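Local atomic coordinates of factor essential for expression of methicillin resistance (Staphylococcus aureus, PDB entry 1LRZ), a protein that catalyses the addition of glycines 2 and 3 of the pentaglycine interpeptide bridge of staphylococcal peptidoglycan, using glycyl-tRNA as donor. Residues A[347-350]-A[351-354]; A[170-173]-A[174-177]; A[275-278]-A[279-283]; A[259-262]-A[263-267]. One frame throughout, in Å; residues are numbered along the deposited sequence.

How the contacts relate
Three of the four contacts are turns of helix and contact 2 is a helix end; they fall into two touching pairs. In chain order they run contact 2, contact 4, contact 3, contact 1. Contact 2 closes helix 168-173, and its Ile172 and Met175 pack against Trp347 of contact 1, on helix 341-355; the two centres are 14 Å apart. Contacts 4 and 3 lie on the successive helices 245-272 and 277-307, centres 12 Å apart, where Arg283 packs on Leu263, Ala266 and Leu267. The centres of contacts 1 and 3 are 44 Å apart. One pair thus joins two helices within the globular body of the enzyme, and the other holds together the arms of an antiparallel helical hairpin projecting from it.

Contact 1: residues A[347-350]-A[351-354]; sequences WEMI and NYAL
Helix 341-355 is the crossover helix of a beta-alpha-beta unit between strands 325-332 and 360-365, and residues 347-354 form two of its inner turns, where Trp347 meets Asn351 and Met349 meets Tyr352. Four backbone bonds of the i to i+4 kind link the turns, among them Asn351 N to Trp347 O at 3.0 Å and Ala353 N to Met349 O at 3.1 Å, the latter nearly straight at 169°. In the model the Asn351 amide stands over one face of the Trp347 indole, with Asn351 CG 4.0 Å above the ring plane and offset toward the rim. Its steep tilt against the ring is doubtful, because ND2 is placed too close to the indole. The indole reaches that side because its CG is anti to the backbone N (chi1 -169°).

Further round the helix, the bent chain of Met349 folds its CE back to 4.0 Å from Tyr352 CB, and the two side chains lie alongside each other, pointing the same way. A looser apolar pair follows the next turn, with Ile350 CG2 4.2 Å from Leu354 CD1.

These rows serve different neighbours. Trp347, Asn351 and Leu354 touch Ala168 of helix 168-173, whereas Met349 and Tyr352 reach Leu237 on strand 236-244. Flanked in this way by a second helix and by the sheet, the segment is a typical inner stretch of the connecting helix in a beta-alpha-beta crossover.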
loop_
_atom_site.group_PDB
_atom_site.type_symbol
_atom_site.label_atom_id
_atom_site.label_comp_id
_atom_site.label_asym_id
_atom_site.label_seq_id
_atom_site.Cartn_x
_atom_site.Cartn_y
_atom_site.Cartn_z
ATOM N N TRP A 347 -5.712 -7.223 7.137
ATOM C CA TRP A 347 -5.833 -7.058 8.581
ATOM C C TRP A 347 -4.479 -7.081 9.282
ATOM O O TRP A 347 -4.258 -6.343 10.248
ATOM C CB TRP A 347 -6.745 -8.131 9.174
ATOM C CG TRP A 347 -7.129 -7.858 10.602
ATOM C CD1 TRP A 347 -6.969 -8.700 11.668
ATOM C CD2 TRP A 347 -7.768 -6.677 11.116
ATOM N NE1 TRP A 347 -7.460 -8.116 12.809
ATOM C CE2 TRP A 347 -7.950 -6.877 12.504
ATOM C CE3 TRP A 347 -8.182 -5.469 10.544
ATOM C CZ2 TRP A 347 -8.557 -5.916 13.325
ATOM C CZ3 TRP A 347 -8.784 -4.514 11.359
ATOM C CH2 TRP A 347 -8.957 -4.742 12.739
ATOM N N GLU A 348 -3.573 -7.927 8.801
ATOM C CA GLU A 348 -2.244 -8.014 9.403
ATOM C C GLU A 348 -1.510 -6.677 9.297
ATOM O O GLU A 348 -0.925 -6.205 10.268
ATOM C CB GLU A 348 -1.410 -9.108 8.714
ATOM C CG GLU A 348 0.074 -9.181 9.142
ATOM C CD GLU A 348 0.279 -9.838 10.504
ATOM O OE1 GLU A 348 -0.351 -10.888 10.764
ATOM O OE2 GLU A 348 1.084 -9.319 11.315
ATOM N N MET A 349 -1.554 -6.062 8.123
ATOM C CA MET A 349 -0.831 -4.814 7.925
ATOM C C MET A 349 -1.508 -3.580 8.520
ATOM O O MET A 349 -0.832 -2.634 8.918
ATOM C CB MET A 349 -0.508 -4.650 6.441
ATOM C CG MET A 349 0.402 -5.798 5.915
ATOM S SD MET A 349 1.922 -6.123 6.914
ATOM C CE MET A 349 2.610 -4.582 6.887
ATOM N N ILE A 350 -2.836 -3.582 8.589
ATOM C CA ILE A 350 -3.541 -2.471 9.218
ATOM C C ILE A 350 -3.136 -2.518 10.701
ATOM O O ILE A 350 -2.881 -1.481 11.324
ATOM C CB ILE A 350 -5.075 -2.638 9.112
ATOM C CG1 ILE A 350 -5.531 -2.306 7.689
ATOM C CG2 ILE A 350 -5.769 -1.777 10.152
ATOM C CD1 ILE A 350 -7.005 -2.576 7.438
ATOM N N ASN A 351 -3.069 -3.731 11.259
ATOM C CA ASN A 351 -2.680 -3.886 12.661
ATOM C C ASN A 351 -1.220 -3.537 12.883
ATOM O O ASN A 351 -0.855 -3.022 13.950
ATOM C CB ASN A 351 -2.979 -5.303 13.155
ATOM C CG ASN A 351 -4.369 -5.405 13.764
ATOM O OD1 ASN A 351 -4.605 -4.901 14.865
ATOM N ND2 ASN A 351 -5.305 -6.023 13.037
ATOM N N TYR A 352 -0.385 -3.818 11.882
ATOM C CA TYR A 352 1.026 -3.480 11.975
ATOM C C TYR A 352 1.095 -1.966 12.233
ATOM O O TYR A 352 1.743 -1.511 13.178
ATOM C CB TYR A 352 1.740 -3.811 10.664
ATOM C CG TYR A 352 3.218 -3.460 10.672
ATOM C CD1 TYR A 352 4.195 -4.460 10.729
ATOM C CD2 TYR A 352 3.639 -2.122 10.635
ATOM C CE1 TYR A 352 5.562 -4.137 10.744
ATOM C CE2 TYR A 352 4.995 -1.786 10.653
ATOM C CZ TYR A 352 5.948 -2.800 10.707
ATOM O OH TYR A 352 7.283 -2.478 10.732
ATOM N N ALA A 353 0.407 -1.195 11.391
ATOM C CA ALA A 353 0.386 0.266 11.518
ATOM C C ALA A 353 -0.140 0.737 12.885
ATOM O O ALA A 353 0.451 1.623 13.512
ATOM C CB ALA A 353 -0.459 0.883 10.392
ATOM N N LEU A 354 -1.245 0.151 13.337
ATOM C CA LEU A 354 -1.833 0.516 14.624
ATOM C C LEU A 354 -0.886 0.220 15.790
ATOM O O LEU A 354 -0.732 1.031 16.694
ATOM C CB LEU A 354 -3.134 -0.260 14.854
ATOM C CG LEU A 354 -4.322 0.072 13.962
ATOM C CD1 LEU A 354 -5.460 -0.923 14.227
ATOM C CD2 LEU A 354 -4.753 1.519 14.232
#

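Contact 2: residues A[170-173]-A[174-177]; sequences DIIK and NMDG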
loop_
_atom_site.group_PDB
_atom_site.type_symbol
_atom_site.label_atom_id
_atom_site.label_comp_id
_atom_site.label_asym_id
_atom_site.label_seq_id
_atom_site.Cartn_x
_atom_site.Cartn_y
_atom_site.Cartn_z
ATOM N N ASP A 170 -12.188 0.183 16.415
ATOM C CA ASP A 170 -12.776 1.315 15.693
ATOM C C ASP A 170 -12.738 1.015 14.191
ATOM O O ASP A 170 -13.693 1.282 13.452
ATOM C CB ASP A 170 -11.965 2.592 15.911
ATOM C CG ASP A 170 -12.040 3.107 17.323
ATOM O OD1 ASP A 170 -11.026 3.681 17.773
ATOM O OD2 ASP A 170 -13.102 2.965 17.970
ATOM N N ILE A 171 -11.613 0.473 13.739
ATOM C CA ILE A 171 -11.455 0.192 12.317
ATOM C C ILE A 171 -12.462 -0.847 11.847
ATOM O O ILE A 171 -13.109 -0.671 10.809
ATOM C CB ILE A 171 -10.024 -0.265 12.012
ATOM C CG1 ILE A 171 -9.045 0.884 12.340
ATOM C CG2 ILE A 171 -9.908 -0.684 10.556
ATOM C CD1 ILE A 171 -9.356 2.186 11.603
ATOM N N ILE A 172 -12.604 -1.924 12.607
ATOM C CA ILE A 172 -13.559 -2.967 12.252
ATOM C C ILE A 172 -14.978 -2.408 12.300
ATOM O O ILE A 172 -15.804 -2.722 11.443
ATOM C CB ILE A 172 -13.470 -4.161 13.223
ATOM C CG1 ILE A 172 -12.256 -5.017 12.873
ATOM C CG2 ILE A 172 -14.759 -5.004 13.167
ATOM C CD1 ILE A 172 -12.027 -6.150 13.853
ATOM N N LYS A 173 -15.265 -1.571 13.294
ATOM C CA LYS A 173 -16.611 -1.014 13.411
ATOM C C LYS A 173 -16.982 -0.128 12.233
ATOM O O LYS A 173 -18.148 -0.055 11.869
ATOM C CB LYS A 173 -16.764 -0.213 14.706
ATOM C CG LYS A 173 -18.205 0.249 14.980
ATOM C CD LYS A 173 -18.322 0.815 16.389
ATOM C CE LYS A 173 -19.775 1.001 16.805
ATOM N NZ LYS A 173 -20.468 2.051 16.000
ATOM N N ASN A 174 -15.993 0.534 11.629
ATOM C CA ASN A 174 -16.263 1.422 10.504
ATOM C C ASN A 174 -16.276 0.722 9.144
ATOM O O ASN A 174 -16.544 1.361 8.134
ATOM C CB ASN A 174 -15.253 2.588 10.484
ATOM C CG ASN A 174 -15.372 3.483 11.713
ATOM O OD1 ASN A 174 -16.372 3.423 12.428
ATOM N ND2 ASN A 174 -14.358 4.327 11.956
ATOM N N MET A 175 -15.964 -0.574 9.115
ATOM C CA MET A 175 -15.985 -1.342 7.865
ATOM C C MET A 175 -17.448 -1.561 7.493
ATOM O O MET A 175 -18.316 -1.488 8.359
ATOM C CB MET A 175 -15.355 -2.738 8.042
ATOM C CG MET A 175 -13.837 -2.793 8.189
ATOM S SD MET A 175 -13.238 -4.500 8.379
ATOM C CE MET A 175 -11.492 -4.204 8.783
ATOM N N ASP A 176 -17.729 -1.833 6.219
ATOM C CA ASP A 176 -19.108 -2.112 5.849
ATOM C C ASP A 176 -19.387 -3.586 6.208
ATOM O O ASP A 176 -18.466 -4.339 6.569
ATOM C CB ASP A 176 -19.370 -1.795 4.361
ATOM C CG ASP A 176 -18.623 -2.712 3.386
ATOM O OD1 ASP A 176 -18.745 -2.477 2.170
ATOM O OD2 ASP A 176 -17.938 -3.660 3.804
ATOM N N GLY A 177 -20.648 -3.994 6.141
ATOM C CA GLY A 177 -21.005 -5.353 6.514
ATOM C C GLY A 177 -20.154 -6.471 5.942
ATOM O O GLY A 177 -19.717 -7.367 6.667
HETATM O O HOH W 1 -19.803 0.771 9.336
#
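A local contact at the C-terminal end of helix 168-173 brings Met175 back against Ile171 and Ile172, just before helix 177-187 begins. The Met175 chain is extended beyond CG, which carries its terminal methyl along the last turn: CE lies 4.2 Å from Ile171 CG2 and equally 4.2 Å from Ile172 CG1. All three side chains also touch Trp347 of helix 341-355, so together they form an apolar patch facing that helix.

The backbone records the helix running out. Asn174 N still donates to Asp170 O at 3.0 Å, with a second, weak bond to Ile171 O. Met175 N donates to Ile172 O at 3.2 Å, an i to i+3 bond in which the donor stands well above the carbonyl plane (67° out of it), as the chain leaves its regular spiral. A water bridges the helix end and the loop, donating to Lys173 O at 3.1 Å and to Met175 O at 2.9 Å.

This is a tight helix-to-helix connection, for Asp176 is already the N-cap of the next helix; its OD1 also forms a salt bridge with Arg179. At the other end, Asp170 OD1 accepts a hydrogen bond from Thr167 N.

Contact 3: residues A[275-278]-A[279-283]; sequences ENKK and AHNKR
His280 turns its imidazole back toward the start of its own helix, with the ring edge, near its plane, against Lys277 CA. Its CG is anti to the carbonyl carbon (chi1 -75°), which swings the ring toward the preceding turn and sets CD2 3.2 Å from Asn276 O, at an oblique angle to the ring. On the outer end of the same ring, NE2 is hydrogen-bonded to Pro274 O, and this bond helps fix the ring's rotation. Arg283 brings its guanidinium carbon CZ to the ring edge, in the imidazole plane, while one face of the guanidinium group lies over His280 CA.

The contact covers the N-terminal turns of helix 277-307, with Asn276 at the N-cap position. The Asn276 carbonyl receives two backbone N-H groups: His280 N at 3.2 Å, in the carbonyl plane, and Ala279 N in a weak bond at 3.1 Å. Ala279 CB packs beside Asn276 CB at 3.9 Å, on the side of the helix that faces Ile270 of helix 245-272, the other arm of the hairpin.

Lys277 and Asn281 slant across each other on another side. The lysine chain bends at chi2, and its CG comes 3.8 Å from Asn281 ND2 while its CE stands 4.0 Å from Asn281 OD1, so that aliphatic carbons rather than the ammonium group lie next to the amide. The regular i to i+4 pattern continues with Asn281 N bound to Lys277 O at 2.9 Å and Lys282 N to Lys278 O at 2.8 Å.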
loop_
_atom_site.group_PDB
_atom_site.type_symbol
_atom_site.label_atom_id
_atom_site.label_comp_id
_atom_site.label_asym_id
_atom_site.label_seq_id
_atom_site.Cartn_x
_atom_site.Cartn_y
_atom_site.Cartn_z
ATOM N N GLU A 275 -38.133 -36.357 27.686
ATOM C CA GLU A 275 -39.144 -35.405 27.240
ATOM C C GLU A 275 -38.633 -33.965 27.153
ATOM O O GLU A 275 -39.330 -33.089 26.642
ATOM C CB GLU A 275 -40.354 -35.468 28.175
ATOM C CG GLU A 275 -39.999 -35.347 29.646
ATOM C CD GLU A 275 -41.218 -35.414 30.542
ATOM O OE1 GLU A 275 -41.984 -36.399 30.434
ATOM O OE2 GLU A 275 -41.408 -34.482 31.357
ATOM N N ASN A 276 -37.423 -33.720 27.647
ATOM C CA ASN A 276 -36.860 -32.373 27.610
ATOM C C ASN A 276 -36.544 -31.942 26.181
ATOM O O ASN A 276 -35.527 -32.333 25.606
ATOM C CB ASN A 276 -35.591 -32.290 28.459
ATOM C CG ASN A 276 -35.134 -30.857 28.679
ATOM O OD1 ASN A 276 -35.870 -30.045 29.236
ATOM N ND2 ASN A 276 -33.920 -30.542 28.244
ATOM N N LYS A 277 -37.432 -31.129 25.621
ATOM C CA LYS A 277 -37.282 -30.630 24.262
ATOM C C LYS A 277 -35.957 -29.884 24.080
ATOM O O LYS A 277 -35.298 -30.010 23.046
ATOM C CB LYS A 277 -38.453 -29.699 23.929
ATOM C CG LYS A 277 -38.498 -29.230 22.482
ATOM C CD LYS A 277 -38.671 -30.403 21.534
ATOM C CE LYS A 277 -38.792 -29.940 20.088
ATOM N NZ LYS A 277 -39.031 -31.088 19.168
ATOM N N LYS A 278 -35.568 -29.113 25.090
ATOM C CA LYS A 278 -34.335 -28.346 25.016
ATOM C C LYS A 278 -33.125 -29.266 24.842
ATOM O O LYS A 278 -32.186 -28.946 24.095
ATOM C CB LYS A 278 -34.184 -27.483 26.274
ATOM C CG LYS A 278 -32.963 -26.592 26.276
ATOM C CD LYS A 278 -32.901 -25.715 27.520
ATOM C CE LYS A 278 -31.634 -24.879 27.526
ATOM N NZ LYS A 278 -31.590 -23.919 28.663
ATOM N N ALA A 279 -33.157 -30.413 25.522
ATOM C CA ALA A 279 -32.071 -31.391 25.443
ATOM C C ALA A 279 -31.982 -31.988 24.038
ATOM O O ALA A 279 -30.886 -32.213 23.511
ATOM C CB ALA A 279 -32.290 -32.499 26.470
ATOM N N HIS A 280 -33.141 -32.250 23.445
ATOM C CA HIS A 280 -33.211 -32.796 22.097
ATOM C C HIS A 280 -32.660 -31.763 21.121
ATOM O O HIS A 280 -31.907 -32.104 20.207
ATOM C CB HIS A 280 -34.659 -33.125 21.731
ATOM C CG HIS A 280 -35.179 -34.370 22.383
ATOM N ND1 HIS A 280 -34.792 -35.635 21.991
ATOM C CD2 HIS A 280 -36.061 -34.546 23.395
ATOM C CE1 HIS A 280 -35.416 -36.534 22.730
ATOM N NE2 HIS A 280 -36.193 -35.899 23.590
ATOM N N ASN A 281 -33.045 -30.501 21.318
ATOM C CA ASN A 281 -32.574 -29.428 20.451
ATOM C C ASN A 281 -31.074 -29.269 20.590
ATOM O O ASN A 281 -30.379 -29.013 19.602
ATOM C CB ASN A 281 -33.267 -28.101 20.789
ATOM C CG ASN A 281 -34.703 -28.060 20.308
ATOM O OD1 ASN A 281 -35.054 -28.696 19.310
ATOM N ND2 ASN A 281 -35.537 -27.293 21.002
ATOM N N LYS A 282 -30.571 -29.432 21.811
ATOM C CA LYS A 282 -29.135 -29.312 22.054
ATOM C C LYS A 282 -28.343 -30.402 21.320
ATOM O O LYS A 282 -27.290 -30.130 20.737
ATOM C CB LYS A 282 -28.834 -29.366 23.552
ATOM C CG LYS A 282 -27.367 -29.165 23.867
ATOM C CD LYS A 282 -26.825 -27.944 23.134
ATOM C CE LYS A 282 -25.353 -27.699 23.449
ATOM N NZ LYS A 282 -25.160 -27.387 24.890
ATOM N N ARG A 283 -28.856 -31.632 21.352
ATOM C CA ARG A 283 -28.214 -32.751 20.662
ATOM C C ARG A 283 -28.162 -32.466 19.149
ATOM O O ARG A 283 -27.118 -32.638 18.512
ATOM C CB ARG A 283 -29.006 -34.037 20.916
ATOM C CG ARG A 283 -28.536 -35.248 20.124
ATOM C CD ARG A 283 -29.680 -36.240 19.983
ATOM N NE ARG A 283 -30.764 -35.652 19.199
ATOM C CZ ARG A 283 -32.057 -35.933 19.352
ATOM N NH1 ARG A 283 -32.957 -35.336 18.579
ATOM N NH2 ARG A 283 -32.452 -36.796 20.280
#

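Contact 4: residues A[259-262]-A[263-267]; sequences LNKD and LNKAL
Asp262, Leu263 and Lys265 carry most of this contact, which spans two turns of helix 245-272. Asp262 and Lys265 lie side by side, pointing the same way, and form a salt bridge in which Lys265 NZ stands 3.3 Å from Asp262 OD1; as a hydrogen bond it is weak. The lysine gets there with its CG anti to the carbonyl carbon (chi1 -68°) and its chain extended from there on, which carries CD and CE past the carboxylate as well, each 3.9 Å from OD1. This is an i to i+3 pairing on one face of the helix. Lys261 NZ is 5.4 Å from Lys265 NZ, and the nearby aspartate probably offsets some of the repulsion between the two ammonium groups.

Leu263 points to a different side of the helix, toward helix 277-307. Its CB rests 3.3 Å from Leu259 O, the carbonyl one turn back that also accepts Leu263 N at 2.8 Å, while its methyls are carried toward Leu290. The spiral continues regularly beyond it: Asn264 N donates to Asn260 O, and Ala266 N to Asp262 O at 3.0 Å.

Helix 277-307 covers the side that carries Leu259 and Leu263, as the second arm of an antiparallel helical hairpin: Leu259, Asn260 and Leu263 all touch its Leu290, and Leu259 also reaches Gln289.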
loop_
_atom_site.group_PDB
_atom_site.type_symbol
_atom_site.label_atom_id
_atom_site.label_comp_id
_atom_site.label_asym_id
_atom_site.label_seq_id
_atom_site.Cartn_x
_atom_site.Cartn_y
_atom_site.Cartn_z
ATOM N N LEU A 259 -16.657 -31.162 20.922
ATOM C CA LEU A 259 -18.032 -31.341 20.469
ATOM C C LEU A 259 -18.553 -32.723 20.881
ATOM O O LEU A 259 -19.704 -32.862 21.309
ATOM C CB LEU A 259 -18.120 -31.203 18.943
ATOM C CG LEU A 259 -18.011 -29.791 18.361
ATOM C CD1 LEU A 259 -17.980 -29.862 16.841
ATOM C CD2 LEU A 259 -19.188 -28.948 18.843
ATOM N N ASN A 260 -17.707 -33.741 20.738
ATOM C CA ASN A 260 -18.098 -35.105 21.094
ATOM C C ASN A 260 -18.416 -35.232 22.579
ATOM O O ASN A 260 -19.381 -35.899 22.962
ATOM C CB ASN A 260 -17.005 -36.108 20.705
ATOM C CG ASN A 260 -17.090 -36.527 19.243
ATOM O OD1 ASN A 260 -18.178 -36.782 18.720
ATOM N ND2 ASN A 260 -15.943 -36.610 18.580
ATOM N N LYS A 261 -17.603 -34.582 23.406
ATOM C CA LYS A 261 -17.803 -34.607 24.845
ATOM C C LYS A 261 -19.117 -33.919 25.200
ATOM O O LYS A 261 -19.874 -34.400 26.048
ATOM C CB LYS A 261 -16.642 -33.908 25.553
ATOM C CG LYS A 261 -16.741 -33.947 27.067
ATOM C CD LYS A 261 -15.520 -33.322 27.724
ATOM C CE LYS A 261 -15.648 -33.341 29.244
ATOM N NZ LYS A 261 -14.465 -32.714 29.901
ATOM N N ASP A 262 -19.394 -32.788 24.557
ATOM C CA ASP A 262 -20.640 -32.082 24.830
ATOM C C ASP A 262 -21.822 -32.896 24.326
ATOM O O ASP A 262 -22.873 -32.940 24.965
ATOM C CB ASP A 262 -20.638 -30.696 24.181
ATOM C CG ASP A 262 -19.696 -29.732 24.878
ATOM O OD1 ASP A 262 -19.700 -29.699 26.130
ATOM O OD2 ASP A 262 -18.958 -29.001 24.182
ATOM N N LEU A 263 -21.645 -33.546 23.181
ATOM C CA LEU A 263 -22.704 -34.362 22.609
ATOM C C LEU A 263 -23.105 -35.467 23.576
ATOM O O LEU A 263 -24.288 -35.724 23.781
ATOM C CB LEU A 263 -22.257 -34.991 21.286
ATOM C CG LEU A 263 -23.316 -35.905 20.653
ATOM C CD1 LEU A 263 -24.602 -35.119 20.393
ATOM C CD2 LEU A 263 -22.776 -36.494 19.359
ATOM N N ASN A 264 -22.118 -36.124 24.170
ATOM C CA ASN A 264 -22.409 -37.199 25.098
ATOM C C ASN A 264 -23.128 -36.680 26.335
ATOM O O ASN A 264 -23.975 -37.374 26.883
ATOM C CB ASN A 264 -21.126 -37.956 25.457
ATOM C CG ASN A 264 -20.574 -38.754 24.275
ATOM O OD1 ASN A 264 -21.313 -39.469 23.594
ATOM N ND2 ASN A 264 -19.272 -38.637 24.034
ATOM N N LYS A 265 -22.804 -35.464 26.770
ATOM C CA LYS A 265 -23.499 -34.889 27.916
ATOM C C LYS A 265 -24.960 -34.779 27.500
ATOM O O LYS A 265 -25.865 -35.149 28.241
ATOM C CB LYS A 265 -22.987 -33.482 28.240
ATOM C CG LYS A 265 -21.568 -33.397 28.765
ATOM C CD LYS A 265 -21.176 -31.933 28.973
ATOM C CE LYS A 265 -19.706 -31.784 29.368
ATOM N NZ LYS A 265 -19.264 -30.354 29.366
ATOM N N ALA A 266 -25.171 -34.266 26.294
ATOM C CA ALA A 266 -26.509 -34.083 25.748
ATOM C C ALA A 266 -27.293 -35.390 25.702
ATOM O O ALA A 266 -28.471 -35.433 26.060
ATOM C CB ALA A 266 -26.419 -33.479 24.342
ATOM N N LEU A 267 -26.636 -36.451 25.249
ATOM C CA LEU A 267 -27.274 -37.757 25.151
ATOM C C LEU A 267 -27.670 -38.292 26.532
ATOM O O LEU A 267 -28.739 -38.883 26.690
ATOM C CB LEU A 267 -26.339 -38.729 24.433
ATOM C CG LEU A 267 -26.044 -38.280 22.999
ATOM C CD1 LEU A 267 -24.909 -39.098 22.407
ATOM C CD2 LEU A 267 -27.314 -38.410 22.163
#